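Local structure of aldehyde dehydrogenase 12 (Zea mays, 6D97) at residues 61-66 and 403-408; 70-75 and 135-140; 165-170 and 212-217; 108-113 and 208-213. The protein catalyses the NAD-dependent oxidation of L-glutamate gamma-semialdehyde to glutamate, the last step of proline catabolism in plants. All coordinates share one frame; numbering follows the deposited sequence.

How the contacts relate
The four contacts form two pairs. Contacts 1 and 2 adjoin, their centres about 10 Å apart, and use the neighbouring strands 60-63 and 70-74 of one sheet; a salt bridge from Asp64 of contact 1 to Arg136 of contact 2 ties them. Contacts 3 and 4 share helix 203-214, with centres about 8 Å apart. Contact 1 is only partly buried and adds a water bridge to its apolar packing, whereas contacts 2, 3 and 4 are buried. Contact 2 sets a charged guanidinium beside a ring; contact 3 joins a leucine to a methionine and a tyrosine near the subunit interface, and contact 4 packs helix against helix.

Contact 1: residues 61-66 and 403-408; sequences WIVDPL and KIYGAM
Tyr405 sets the CD2-CE2 side of its ring against Pro65, whose CA lies at the ring edge near its plane, 3.8 Å from Tyr405 CD2. The proline ring follows, with Pro65 CB 3.9 Å from Tyr405 CE2. Ile404 CD1 rests 3.5 Å above one face of the tyrosine, toward the rim, and the same methyl meets Val63 CG2 tip to tip at 3.9 Å. Ile404 reaches there because its CG1 stands between the backbone N and the carbonyl carbon (chi1 50°). A single water spans the contact, donating to Val63 O at 2.7 Å and lying 2.6 Å from Tyr405 OH. Beyond strand 60-63, Asp64 forms an Asx turn: its OD1 accepts from Leu66 N at 2.8 Å. The contact thus joins an outermost strand of the four-stranded sheet to the loop between strands 388-391 and 411-414 of the seven-stranded sheet, and it lies away from the residues that bind NAD. With no direct hydrogen bond between the segments, cohesion rests on apolar fit, and the water gives the strand's last carbonyl and the phenol a shared polar partner.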
loop_
_atom_site.group_PDB
_atom_site.type_symbol
_atom_site.label_atom_id
_atom_site.label_comp_id
_atom_site.label_asym_id
_atom_site.label_seq_id
_atom_site.Cartn_x
_atom_site.Cartn_y
_atom_site.Cartn_z
ATOM N N TRP A 61 21.986 -22.017 38.568
ATOM C CA TRP A 61 22.573 -23.022 37.690
ATOM C C TRP A 61 21.512 -23.636 36.787
ATOM O O TRP A 61 20.441 -24.040 37.254
ATOM C CB TRP A 61 23.266 -24.121 38.498
ATOM C CG TRP A 61 24.625 -23.740 39.022
ATOM C CD1 TRP A 61 24.949 -23.434 40.311
ATOM C CD2 TRP A 61 25.840 -23.625 38.267
ATOM N NE1 TRP A 61 26.288 -23.142 40.408
ATOM C CE2 TRP A 61 26.859 -23.249 39.168
ATOM C CE3 TRP A 61 26.167 -23.808 36.920
ATOM C CZ2 TRP A 61 28.181 -23.049 38.765
ATOM C CZ3 TRP A 61 27.482 -23.607 36.522
ATOM C CH2 TRP A 61 28.472 -23.233 37.443
ATOM N N ILE A 62 21.819 -23.697 35.496
ATOM C CA ILE A 62 21.033 -24.431 34.515
ATOM C C ILE A 62 21.695 -25.787 34.317
ATOM O O ILE A 62 22.924 -25.871 34.197
ATOM C CB ILE A 62 20.947 -23.664 33.183
ATOM C CG1 ILE A 62 20.356 -22.267 33.401
ATOM C CG2 ILE A 62 20.157 -24.461 32.153
ATOM C CD1 ILE A 62 18.984 -22.269 34.034
ATOM N N VAL A 63 20.895 -26.846 34.293
ATOM C CA VAL A 63 21.444 -28.181 34.090
ATOM C C VAL A 63 21.390 -28.536 32.612
ATOM O O VAL A 63 20.507 -28.096 31.867
ATOM C CB VAL A 63 20.722 -29.245 34.946
ATOM C CG1 VAL A 63 21.034 -29.040 36.422
ATOM C CG2 VAL A 63 19.226 -29.231 34.681
ATOM N N ASP A 64 22.366 -29.331 32.191
ATOM C CA ASP A 64 22.413 -29.860 30.833
ATOM C C ASP A 64 21.227 -30.792 30.625
ATOM O O ASP A 64 21.097 -31.786 31.352
ATOM C CB ASP A 64 23.737 -30.595 30.603
ATOM C CG ASP A 64 23.933 -31.059 29.160
ATOM O OD1 ASP A 64 22.944 -31.363 28.460
ATOM O OD2 ASP A 64 25.102 -31.133 28.727
ATOM N N PRO A 65 20.350 -30.524 29.653
ATOM C CA PRO A 65 19.167 -31.382 29.472
ATOM C C PRO A 65 19.496 -32.820 29.117
ATOM O O PRO A 65 18.601 -33.670 29.208
ATOM C CB PRO A 65 18.406 -30.698 28.328
ATOM C CG PRO A 65 18.933 -29.296 28.296
ATOM C CD PRO A 65 20.371 -29.406 28.696
ATOM N N LEU A 66 20.729 -33.121 28.712
ATOM C CA LEU A 66 21.091 -34.477 28.322
ATOM C C LEU A 66 21.703 -35.284 29.454
ATOM O O LEU A 66 21.708 -36.519 29.375
ATOM C CB LEU A 66 22.072 -34.458 27.143
ATOM C CG LEU A 66 21.549 -34.122 25.744
ATOM C CD1 LEU A 66 22.669 -34.251 24.723
ATOM C CD2 LEU A 66 20.393 -35.029 25.369
ATOM N N LYS A 403 15.180 -35.949 35.531
ATOM C CA LYS A 403 13.754 -36.250 35.576
ATOM C C LYS A 403 12.879 -35.004 35.507
ATOM O O LYS A 403 11.673 -35.134 35.275
ATOM C CB LYS A 403 13.430 -37.058 36.833
ATOM C CG LYS A 403 14.040 -38.457 36.839
ATOM C CD LYS A 403 13.437 -39.338 35.753
ATOM C CE LYS A 403 12.161 -40.014 36.228
ATOM N NZ LYS A 403 11.339 -40.516 35.088
ATOM N N ILE A 404 13.445 -33.808 35.695
ATOM C CA ILE A 404 12.657 -32.594 35.500
ATOM C C ILE A 404 12.211 -32.458 34.054
ATOM O O ILE A 404 11.238 -31.752 33.769
ATOM C CB ILE A 404 13.434 -31.327 35.929
ATOM C CG1 ILE A 404 14.833 -31.302 35.307
ATOM C CG2 ILE A 404 13.465 -31.189 37.449
ATOM C CD1 ILE A 404 15.460 -29.918 35.280
ATOM N N TYR A 405 12.905 -33.111 33.128
ATOM C CA TYR A 405 12.597 -33.037 31.709
ATOM C C TYR A 405 12.023 -34.364 31.239
ATOM O O TYR A 405 12.442 -35.432 31.697
ATOM C CB TYR A 405 13.846 -32.685 30.899
ATOM C CG TYR A 405 14.445 -31.347 31.271
ATOM C CD1 TYR A 405 13.636 -30.295 31.693
ATOM C CD2 TYR A 405 15.818 -31.136 31.212
ATOM C CE1 TYR A 405 14.175 -29.068 32.032
ATOM C CE2 TYR A 405 16.366 -29.914 31.557
ATOM C CZ TYR A 405 15.538 -28.887 31.965
ATOM O OH TYR A 405 16.078 -27.672 32.305
ATOM N N GLY A 406 11.058 -34.292 30.331
ATOM C CA GLY A 406 10.472 -35.495 29.791
ATOM C C GLY A 406 11.365 -36.165 28.767
ATOM O O GLY A 406 12.241 -35.548 28.163
ATOM N N ALA A 407 11.130 -37.464 28.578
ATOM C CA ALA A 407 11.899 -38.266 27.623
ATOM C C ALA A 407 10.962 -39.358 27.105
ATOM O O ALA A 407 10.913 -40.465 27.646
ATOM C CB ALA A 407 13.153 -38.852 28.256
ATOM N N MET A 408 10.230 -39.030 26.046
ATOM C CA MET A 408 9.166 -39.874 25.525
ATOM C C MET A 408 9.423 -40.226 24.068
ATOM O O MET A 408 9.952 -39.414 23.302
ATOM C CB MET A 408 7.807 -39.176 25.646
ATOM C CG MET A 408 7.185 -39.242 27.028
ATOM S SD MET A 408 6.577 -40.891 27.426
ATOM C CE MET A 408 5.380 -41.136 26.114
HETATM O O HOH W 1 18.248 -26.927 31.090
#

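Contact 2: residues 70-75 and 135-140; sequences KFIKVA and QRVSPK
Strand 70-74 approaches the last turn of helix 124-137 with the CA atoms of Ile72 and Val137 9.2 Å apart, and a classic beta bulge, where Phe71 and Ile72 stand opposite Ile62 of strand 60-63, lets these two consecutive side chains turn to the helix. The side chains of Ile72 and Val137 cross at about a right angle, Ile72 CD1 meeting Val137 CG1 at 3.6 Å. With chi1 at 76° the Phe71 ring tucks over its own backbone, between N and C, and reaches Arg136, where Phe71 CD2 lies 3.6 Å from Arg136 NH2. Ring and guanidinium planes are 40° apart, so the groups meet obliquely instead of stacking flat. Further round, Phe71 CZ comes within 3.6 Å of Arg136 O and 4.3 Å of Val137 CG1, while Ile72 CG1 sits over one face. The arginine chain is bent at chi2 and chi3, and its charge is answered by Asp64, with NH1 also bonded to Pro34 O and Val37 O. An alanine in place of Phe71 would probably open a gap beside Val137 and strip the guanidinium of the ring that packs against NH2. On the helix side, Gln135 NE2 bonds to Lys140 O at 2.9 Å, tying the final turn to the chain beyond it. Ile229 of helix 229-240 touches both Ile72 and Val137, joining the sheet and helix 124-137 to a third element.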
loop_
_atom_site.group_PDB
_atom_site.type_symbol
_atom_site.label_atom_id
_atom_site.label_comp_id
_atom_site.label_asym_id
_atom_site.label_seq_id
_atom_site.Cartn_x
_atom_site.Cartn_y
_atom_site.Cartn_z
ATOM N N LYS A 70 25.500 -29.294 35.987
ATOM C CA LYS A 70 25.451 -27.843 36.133
ATOM C C LYS A 70 26.446 -27.214 35.166
ATOM O O LYS A 70 27.613 -27.024 35.522
ATOM C CB LYS A 70 25.782 -27.420 37.568
ATOM C CG LYS A 70 24.710 -27.722 38.608
ATOM C CD LYS A 70 25.189 -27.336 40.011
ATOM C CE LYS A 70 24.079 -27.462 41.049
ATOM N NZ LYS A 70 24.510 -27.023 42.412
ATOM N N PHE A 71 26.016 -26.887 33.945
ATOM C CA PHE A 71 26.959 -26.440 32.930
ATOM C C PHE A 71 26.821 -24.975 32.526
ATOM O O PHE A 71 27.678 -24.478 31.789
ATOM C CB PHE A 71 26.877 -27.351 31.686
ATOM C CG PHE A 71 25.681 -27.117 30.784
ATOM C CD1 PHE A 71 24.444 -26.713 31.271
ATOM C CD2 PHE A 71 25.809 -27.354 29.423
ATOM C CE1 PHE A 71 23.374 -26.524 30.408
ATOM C CE2 PHE A 71 24.749 -27.176 28.562
ATOM C CZ PHE A 71 23.530 -26.760 29.052
ATOM N N ILE A 72 25.798 -24.262 32.995
ATOM C CA ILE A 72 25.656 -22.830 32.731
ATOM C C ILE A 72 25.134 -22.149 33.990
ATOM O O ILE A 72 24.099 -22.550 34.530
ATOM C CB ILE A 72 24.702 -22.536 31.554
ATOM C CG1 ILE A 72 25.236 -23.124 30.244
ATOM C CG2 ILE A 72 24.487 -21.034 31.406
ATOM C CD1 ILE A 72 24.233 -23.106 29.112
ATOM N N LYS A 73 25.833 -21.113 34.451
ATOM C CA LYS A 73 25.323 -20.276 35.529
ATOM C C LYS A 73 24.824 -18.956 34.954
ATOM O O LYS A 73 25.463 -18.362 34.081
ATOM C CB LYS A 73 26.374 -20.032 36.618
ATOM C CG LYS A 73 27.645 -19.323 36.197
ATOM C CD LYS A 73 28.541 -19.106 37.421
ATOM C CE LYS A 73 29.793 -18.296 37.099
ATOM N NZ LYS A 73 30.539 -17.921 38.339
ATOM N N VAL A 74 23.661 -18.519 35.433
ATOM C CA VAL A 74 22.952 -17.368 34.888
ATOM C C VAL A 74 22.822 -16.319 35.983
ATOM O O VAL A 74 22.422 -16.636 37.110
ATOM C CB VAL A 74 21.571 -17.773 34.340
ATOM C CG1 VAL A 74 20.823 -16.565 33.817
ATOM C CG2 VAL A 74 21.729 -18.825 33.247
ATOM N N ALA A 75 23.160 -15.072 35.653
ATOM C CA ALA A 75 23.136 -13.975 36.620
ATOM C C ALA A 75 21.707 -13.451 36.765
ATOM O O ALA A 75 21.347 -12.368 36.299
ATOM C CB ALA A 75 24.092 -12.870 36.194
ATOM N N GLN A 135 21.540 -26.143 20.275
ATOM C CA GLN A 135 21.357 -27.558 20.585
ATOM C C GLN A 135 21.640 -27.874 22.045
ATOM O O GLN A 135 20.968 -28.724 22.634
ATOM C CB GLN A 135 22.267 -28.410 19.704
ATOM C CG GLN A 135 21.708 -28.774 18.356
ATOM C CD GLN A 135 22.550 -29.820 17.661
ATOM O OE1 GLN A 135 23.671 -29.551 17.237
ATOM N NE2 GLN A 135 22.016 -31.027 17.547
ATOM N N ARG A 136 22.636 -27.219 22.642
ATOM C CA ARG A 136 23.018 -27.575 24.004
ATOM C C ARG A 136 21.968 -27.160 25.025
ATOM O O ARG A 136 21.801 -27.830 26.044
ATOM C CB ARG A 136 24.373 -26.959 24.360
ATOM C CG ARG A 136 25.575 -27.444 23.546
ATOM C CD ARG A 136 25.808 -28.944 23.663
ATOM N NE ARG A 136 25.864 -29.397 25.050
ATOM C CZ ARG A 136 26.952 -29.370 25.812
ATOM N NH1 ARG A 136 28.097 -28.908 25.333
ATOM N NH2 ARG A 136 26.894 -29.803 27.061
ATOM N N VAL A 137 21.253 -26.070 24.781
ATOM C CA VAL A 137 20.315 -25.535 25.759
ATOM C C VAL A 137 18.870 -25.877 25.418
ATOM O O VAL A 137 18.071 -26.132 26.318
ATOM C CB VAL A 137 20.510 -24.011 25.919
ATOM C CG1 VAL A 137 21.851 -23.735 26.540
ATOM C CG2 VAL A 137 20.397 -23.307 24.577
ATOM N N SER A 138 18.512 -25.873 24.138
ATOM C CA SER A 138 17.175 -26.247 23.679
ATOM C C SER A 138 17.336 -27.422 22.725
ATOM O O SER A 138 17.343 -27.238 21.500
ATOM C CB SER A 138 16.454 -25.075 23.014
ATOM O OG SER A 138 15.151 -25.447 22.605
ATOM N N PRO A 139 17.454 -28.641 23.255
ATOM C CA PRO A 139 17.875 -29.788 22.437
ATOM C C PRO A 139 16.947 -30.049 21.260
ATOM O O PRO A 139 15.729 -30.178 21.412
ATOM C CB PRO A 139 17.864 -30.951 23.438
ATOM C CG PRO A 139 18.088 -30.287 24.761
ATOM C CD PRO A 139 17.340 -28.993 24.679
ATOM N N LYS A 140 17.551 -30.113 20.078
ATOM C CA LYS A 140 16.876 -30.385 18.818
ATOM C C LYS A 140 17.956 -30.820 17.839
ATOM O O LYS A 140 19.150 -30.672 18.106
ATOM C CB LYS A 140 16.116 -29.156 18.315
ATOM C CG LYS A 140 17.013 -27.956 18.072
ATOM C CD LYS A 140 16.226 -26.755 17.577
ATOM C CE LYS A 140 15.477 -26.067 18.711
ATOM N NZ LYS A 140 14.787 -24.823 18.262
#

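Contact 3: residues 165-170 and 212-217; sequences RFLARS and ALYMGN
Leu167 meets two consecutive residues, Tyr214 and Met215, with different parts of its side chain. Its CD1 methyl approaches Tyr214 obliquely, 3.9 Å from both CD2 and CB of that tyrosine, so it touches the ring near its root. Nearer the backbone, Leu167 CB lies 3.9 Å from Met215 SD, and Met215 CE ends 3.8 Å from Leu167 O. The thioether gets there by folding back: Met215 is bent at both chi2 (-48°) and chi3 (-64°), which brings sulfur and terminal methyl alongside the last turn of helix 163-167. Helix 203-214 is the crossover helix between the adjacent parallel strands 191-196 and 218-223, a beta-alpha-beta unit of the Rossmann-type NAD-binding fold, and the contact lies at the C-terminal end of this helix. There a Schellman motif turns the chain at Gly216, which has positive phi: Gly216 N bonds to Leu213 O at 3.1 Å and Asn217 N to Ala212 O at 3.1 Å. Ala212 O also takes Asn217 ND2 at 2.9 Å, in the carbonyl plane on a lone pair, so one side chain reinforces the turn that follows Met215. Asn217 OD1 in turn accepts from Tyr189 N and Gly190 N, and Tyr214 OH bonds to Ser114 OG of helix 105-121. On the other side, Ser170 pairs in an antiparallel ladder with a strand of a second subunit, whose Pro174 O also receives Arg165 NH1.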
loop_
_atom_site.group_PDB
_atom_site.type_symbol
_atom_site.label_atom_id
_atom_site.label_comp_id
_atom_site.label_asym_id
_atom_site.label_seq_id
_atom_site.Cartn_x
_atom_site.Cartn_y
_atom_site.Cartn_z
ATOM N N ARG A 165 14.650 2.280 7.216
ATOM C CA ARG A 165 14.088 3.564 6.821
ATOM C C ARG A 165 12.712 3.389 6.180
ATOM O O ARG A 165 11.760 4.102 6.511
ATOM C CB ARG A 165 15.072 4.247 5.862
ATOM C CG ARG A 165 14.755 5.681 5.488
ATOM C CD ARG A 165 15.072 5.954 4.018
ATOM N NE ARG A 165 16.495 5.941 3.684
ATOM C CZ ARG A 165 17.264 7.022 3.657
ATOM N NH1 ARG A 165 16.751 8.206 3.963
ATOM N NH2 ARG A 165 18.547 6.917 3.332
ATOM N N PHE A 166 12.586 2.404 5.285
ATOM C CA PHE A 166 11.324 2.165 4.594
ATOM C C PHE A 166 10.225 1.667 5.524
ATOM O O PHE A 166 9.044 1.806 5.190
ATOM C CB PHE A 166 11.528 1.164 3.457
ATOM C CG PHE A 166 12.285 1.718 2.283
ATOM C CD1 PHE A 166 12.444 3.084 2.117
ATOM C CD2 PHE A 166 12.824 0.864 1.332
ATOM C CE1 PHE A 166 13.134 3.589 1.029
ATOM C CE2 PHE A 166 13.517 1.359 0.245
ATOM C CZ PHE A 166 13.674 2.725 0.093
ATOM N N LEU A 167 10.579 1.077 6.672
ATOM C CA LEU A 167 9.559 0.708 7.649
ATOM C C LEU A 167 8.847 1.939 8.193
ATOM O O LEU A 167 7.677 1.859 8.582
ATOM C CB LEU A 167 10.181 -0.091 8.798
ATOM C CG LEU A 167 10.633 -1.527 8.534
ATOM C CD1 LEU A 167 11.327 -2.097 9.762
ATOM C CD2 LEU A 167 9.431 -2.383 8.151
ATOM N N ALA A 168 9.535 3.080 8.227
ATOM C CA ALA A 168 8.961 4.343 8.671
ATOM C C ALA A 168 8.299 5.119 7.537
ATOM O O ALA A 168 8.069 6.327 7.676
ATOM C CB ALA A 168 10.030 5.206 9.340
ATOM N N ARG A 169 8.014 4.458 6.416
ATOM C CA ARG A 169 7.202 5.055 5.366
ATOM C C ARG A 169 5.882 5.549 5.945
ATOM O O ARG A 169 5.269 4.888 6.786
ATOM C CB ARG A 169 6.961 4.019 4.264
ATOM C CG ARG A 169 6.066 4.422 3.104
ATOM C CD ARG A 169 5.836 3.191 2.232
ATOM N NE ARG A 169 5.026 3.444 1.044
ATOM C CZ ARG A 169 5.484 3.378 -0.202
ATOM N NH1 ARG A 169 6.753 3.067 -0.425
ATOM N NH2 ARG A 169 4.672 3.616 -1.226
ATOM N N SER A 170 5.472 6.738 5.518
ATOM C CA SER A 170 4.213 7.342 5.921
ATOM C C SER A 170 3.370 7.619 4.684
ATOM O O SER A 170 3.863 7.604 3.555
ATOM C CB SER A 170 4.454 8.636 6.709
ATOM O OG SER A 170 5.142 9.601 5.931
ATOM N N ALA A 212 11.698 -4.070 17.395
ATOM C CA ALA A 212 11.523 -2.994 18.362
ATOM C C ALA A 212 12.513 -1.864 18.111
ATOM O O ALA A 212 12.140 -0.685 18.104
ATOM C CB ALA A 212 11.671 -3.535 19.784
ATOM N N LEU A 213 13.786 -2.208 17.889
ATOM C CA LEU A 213 14.796 -1.182 17.656
ATOM C C LEU A 213 14.543 -0.436 16.353
ATOM O O LEU A 213 14.717 0.789 16.290
ATOM C CB LEU A 213 16.190 -1.806 17.648
ATOM C CG LEU A 213 16.733 -2.252 19.005
ATOM C CD1 LEU A 213 17.992 -3.098 18.829
ATOM C CD2 LEU A 213 17.011 -1.046 19.877
ATOM N N TYR A 214 14.127 -1.155 15.304
ATOM C CA TYR A 214 13.913 -0.528 14.001
ATOM C C TYR A 214 12.936 0.637 14.094
ATOM O O TYR A 214 13.174 1.706 13.518
ATOM C CB TYR A 214 13.389 -1.551 12.992
ATOM C CG TYR A 214 14.359 -2.632 12.572
ATOM C CD1 TYR A 214 15.732 -2.446 12.674
ATOM C CD2 TYR A 214 13.894 -3.840 12.062
ATOM C CE1 TYR A 214 16.617 -3.435 12.284
ATOM C CE2 TYR A 214 14.765 -4.837 11.675
ATOM C CZ TYR A 214 16.126 -4.632 11.784
ATOM O OH TYR A 214 16.994 -5.629 11.392
ATOM N N MET A 215 11.826 0.448 14.807
ATOM C CA MET A 215 10.775 1.457 14.834
ATOM C C MET A 215 11.070 2.599 15.795
ATOM O O MET A 215 10.298 3.563 15.838
ATOM C CB MET A 215 9.434 0.816 15.195
ATOM C CG MET A 215 9.029 -0.311 14.259
ATOM S SD MET A 215 9.190 0.133 12.517
ATOM C CE MET A 215 7.978 1.445 12.377
ATOM N N GLY A 216 12.150 2.517 16.559
ATOM C CA GLY A 216 12.553 3.582 17.443
ATOM C C GLY A 216 12.322 3.349 18.926
ATOM O O GLY A 216 12.376 4.317 19.697
ATOM N N ASN A 217 12.069 2.115 19.347
ATOM C CA ASN A 217 11.869 1.816 20.756
ATOM C C ASN A 217 13.201 1.510 21.435
ATOM O O ASN A 217 14.217 1.252 20.784
ATOM C CB ASN A 217 10.916 0.632 20.926
ATOM C CG ASN A 217 9.606 0.822 20.184
ATOM O OD1 ASN A 217 8.719 1.539 20.645
ATOM N ND2 ASN A 217 9.478 0.176 19.030
#

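Contact 4: residues 108-113 and 208-213; sequences LMYGDI and QLMGAL
Tyr110 OH, hydrogen-bonded to Asp247 OD2, also has the two methyls of Leu213 packed against it, CD2 at 3.3 Å and CD1 at 3.5 Å. This is helix-to-helix packing in the NAD-binding domain, helix 105-121 lying beside helix 203-214 of the Rossmann-type fold, with CA atoms of Tyr110 and Leu213 8.0 Å apart. The tyrosine supplies the whole first-helix side of the close contacts. It crosses Leu213 at about a right angle, and its CE1 sits 3.7 Å from Leu213 CD1 and 3.8 Å from Leu213 CB, so the leucine is spread along the phenol end of the ring. Met210, one turn earlier on the same helix, comes to the ring edge instead: its CE lies near the ring plane, 4.0 Å from Tyr110 CD1. Two successive turns of the thioether, chi2 -54° and chi3 -60°, bring CE round to the tyrosine. A leucine in place of Tyr110 would probably deprive Asp247 of this hydroxyl partner and open a gap against Met210 and Leu213. Leu213 also touches Pro219 of strand 218-223, so the ring's neighbour is itself seated on the parallel sheet. At the backbone of the tyrosine, Ser114 OG bonds to Tyr110 O. Within its own helix, Tyr110 has one ring face taken by Ile113 CD1, 3.9 Å above the plane and offset toward the rim.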
loop_
_atom_site.group_PDB
_atom_site.type_symbol
_atom_site.label_atom_id
_atom_site.label_comp_id
_atom_site.label_asym_id
_atom_site.label_seq_id
_atom_site.Cartn_x
_atom_site.Cartn_y
_atom_site.Cartn_z
ATOM N N LEU A 108 19.017 4.573 9.202
ATOM C CA LEU A 108 20.112 4.146 8.337
ATOM C C LEU A 108 21.131 3.315 9.101
ATOM O O LEU A 108 21.679 2.347 8.559
ATOM C CB LEU A 108 20.785 5.363 7.708
ATOM C CG LEU A 108 19.821 6.213 6.889
ATOM C CD1 LEU A 108 20.559 7.296 6.108
ATOM C CD2 LEU A 108 19.025 5.304 5.977
ATOM N N MET A 109 21.404 3.689 10.355
ATOM C CA MET A 109 22.354 2.945 11.175
ATOM C C MET A 109 21.913 1.503 11.353
ATOM O O MET A 109 22.731 0.580 11.298
ATOM C CB MET A 109 22.507 3.619 12.538
ATOM C CG MET A 109 23.457 2.918 13.499
ATOM S SD MET A 109 23.472 3.738 15.106
ATOM C CE MET A 109 21.849 3.316 15.738
ATOM N N TYR A 110 20.620 1.287 11.568
ATOM C CA TYR A 110 20.168 -0.076 11.783
ATOM C C TYR A 110 20.099 -0.854 10.480
ATOM O O TYR A 110 20.154 -2.090 10.494
ATOM C CB TYR A 110 18.830 -0.072 12.506
ATOM C CG TYR A 110 19.028 -0.072 13.992
ATOM C CD1 TYR A 110 19.342 -1.245 14.659
ATOM C CD2 TYR A 110 18.941 1.098 14.724
ATOM C CE1 TYR A 110 19.542 -1.260 16.016
ATOM C CE2 TYR A 110 19.136 1.094 16.082
ATOM C CZ TYR A 110 19.436 -0.086 16.724
ATOM O OH TYR A 110 19.633 -0.083 18.083
ATOM N N GLY A 111 19.974 -0.158 9.350
ATOM C CA GLY A 111 20.231 -0.811 8.080
ATOM C C GLY A 111 21.650 -1.339 8.004
ATOM O O GLY A 111 21.883 -2.477 7.587
ATOM N N ASP A 112 22.618 -0.523 8.438
ATOM C CA ASP A 112 24.017 -0.938 8.411
ATOM C C ASP A 112 24.299 -2.033 9.432
ATOM O O ASP A 112 25.014 -2.996 9.132
ATOM C CB ASP A 112 24.932 0.262 8.653
ATOM C CG ASP A 112 25.006 1.191 7.456
ATOM O OD1 ASP A 112 24.672 0.749 6.335
ATOM O OD2 ASP A 112 25.394 2.365 7.638
ATOM N N ILE A 113 23.762 -1.894 10.647
ATOM C CA ILE A 113 23.943 -2.923 11.671
ATOM C C ILE A 113 23.409 -4.259 11.177
ATOM O O ILE A 113 24.064 -5.299 11.304
ATOM C CB ILE A 113 23.260 -2.500 12.982
ATOM C CG1 ILE A 113 23.989 -1.313 13.603
ATOM C CG2 ILE A 113 23.203 -3.672 13.951
ATOM C CD1 ILE A 113 23.191 -0.633 14.689
ATOM N N GLN A 208 12.167 -10.056 17.261
ATOM C CA GLN A 208 11.398 -9.043 17.975
ATOM C C GLN A 208 12.302 -7.934 18.498
ATOM O O GLN A 208 11.901 -6.764 18.533
ATOM C CB GLN A 208 10.603 -9.680 19.120
ATOM C CG GLN A 208 9.624 -10.768 18.689
ATOM C CD GLN A 208 8.373 -10.224 18.015
ATOM O OE1 GLN A 208 8.276 -9.031 17.719
ATOM N NE2 GLN A 208 7.402 -11.102 17.777
ATOM N N LEU A 209 13.526 -8.282 18.910
ATOM C CA LEU A 209 14.477 -7.271 19.367
ATOM C C LEU A 209 14.784 -6.269 18.263
ATOM O O LEU A 209 14.716 -5.053 18.479
ATOM C CB LEU A 209 15.767 -7.933 19.853
ATOM C CG LEU A 209 16.933 -6.986 20.137
ATOM C CD1 LEU A 209 16.613 -6.132 21.354
ATOM C CD2 LEU A 209 18.220 -7.765 20.342
ATOM N N MET A 210 15.118 -6.764 17.066
ATOM C CA MET A 210 15.433 -5.863 15.962
ATOM C C MET A 210 14.207 -5.072 15.532
ATOM O O MET A 210 14.313 -3.877 15.236
ATOM C CB MET A 210 16.017 -6.637 14.779
ATOM C CG MET A 210 17.280 -7.415 15.124
ATOM S SD MET A 210 18.563 -6.396 15.890
ATOM C CE MET A 210 18.863 -5.184 14.602
ATOM N N GLY A 211 13.037 -5.718 15.493
ATOM C CA GLY A 211 11.816 -5.003 15.157
ATOM C C GLY A 211 11.554 -3.837 16.088
ATOM O O GLY A 211 11.244 -2.728 15.646
ATOM N N ALA A 212 11.698 -4.070 17.395
ATOM C CA ALA A 212 11.523 -2.994 18.362
ATOM C C ALA A 212 12.513 -1.864 18.111
ATOM O O ALA A 212 12.140 -0.685 18.104
ATOM C CB ALA A 212 11.671 -3.535 19.784
ATOM N N LEU A 213 13.786 -2.208 17.889
ATOM C CA LEU A 213 14.796 -1.182 17.656
ATOM C C LEU A 213 14.543 -0.436 16.353
ATOM O O LEU A 213 14.717 0.789 16.290
ATOM C CB LEU A 213 16.190 -1.806 17.648
ATOM C CG LEU A 213 16.733 -2.252 19.005
ATOM C CD1 LEU A 213 17.992 -3.098 18.829
ATOM C CD2 LEU A 213 17.011 -1.046 19.877
#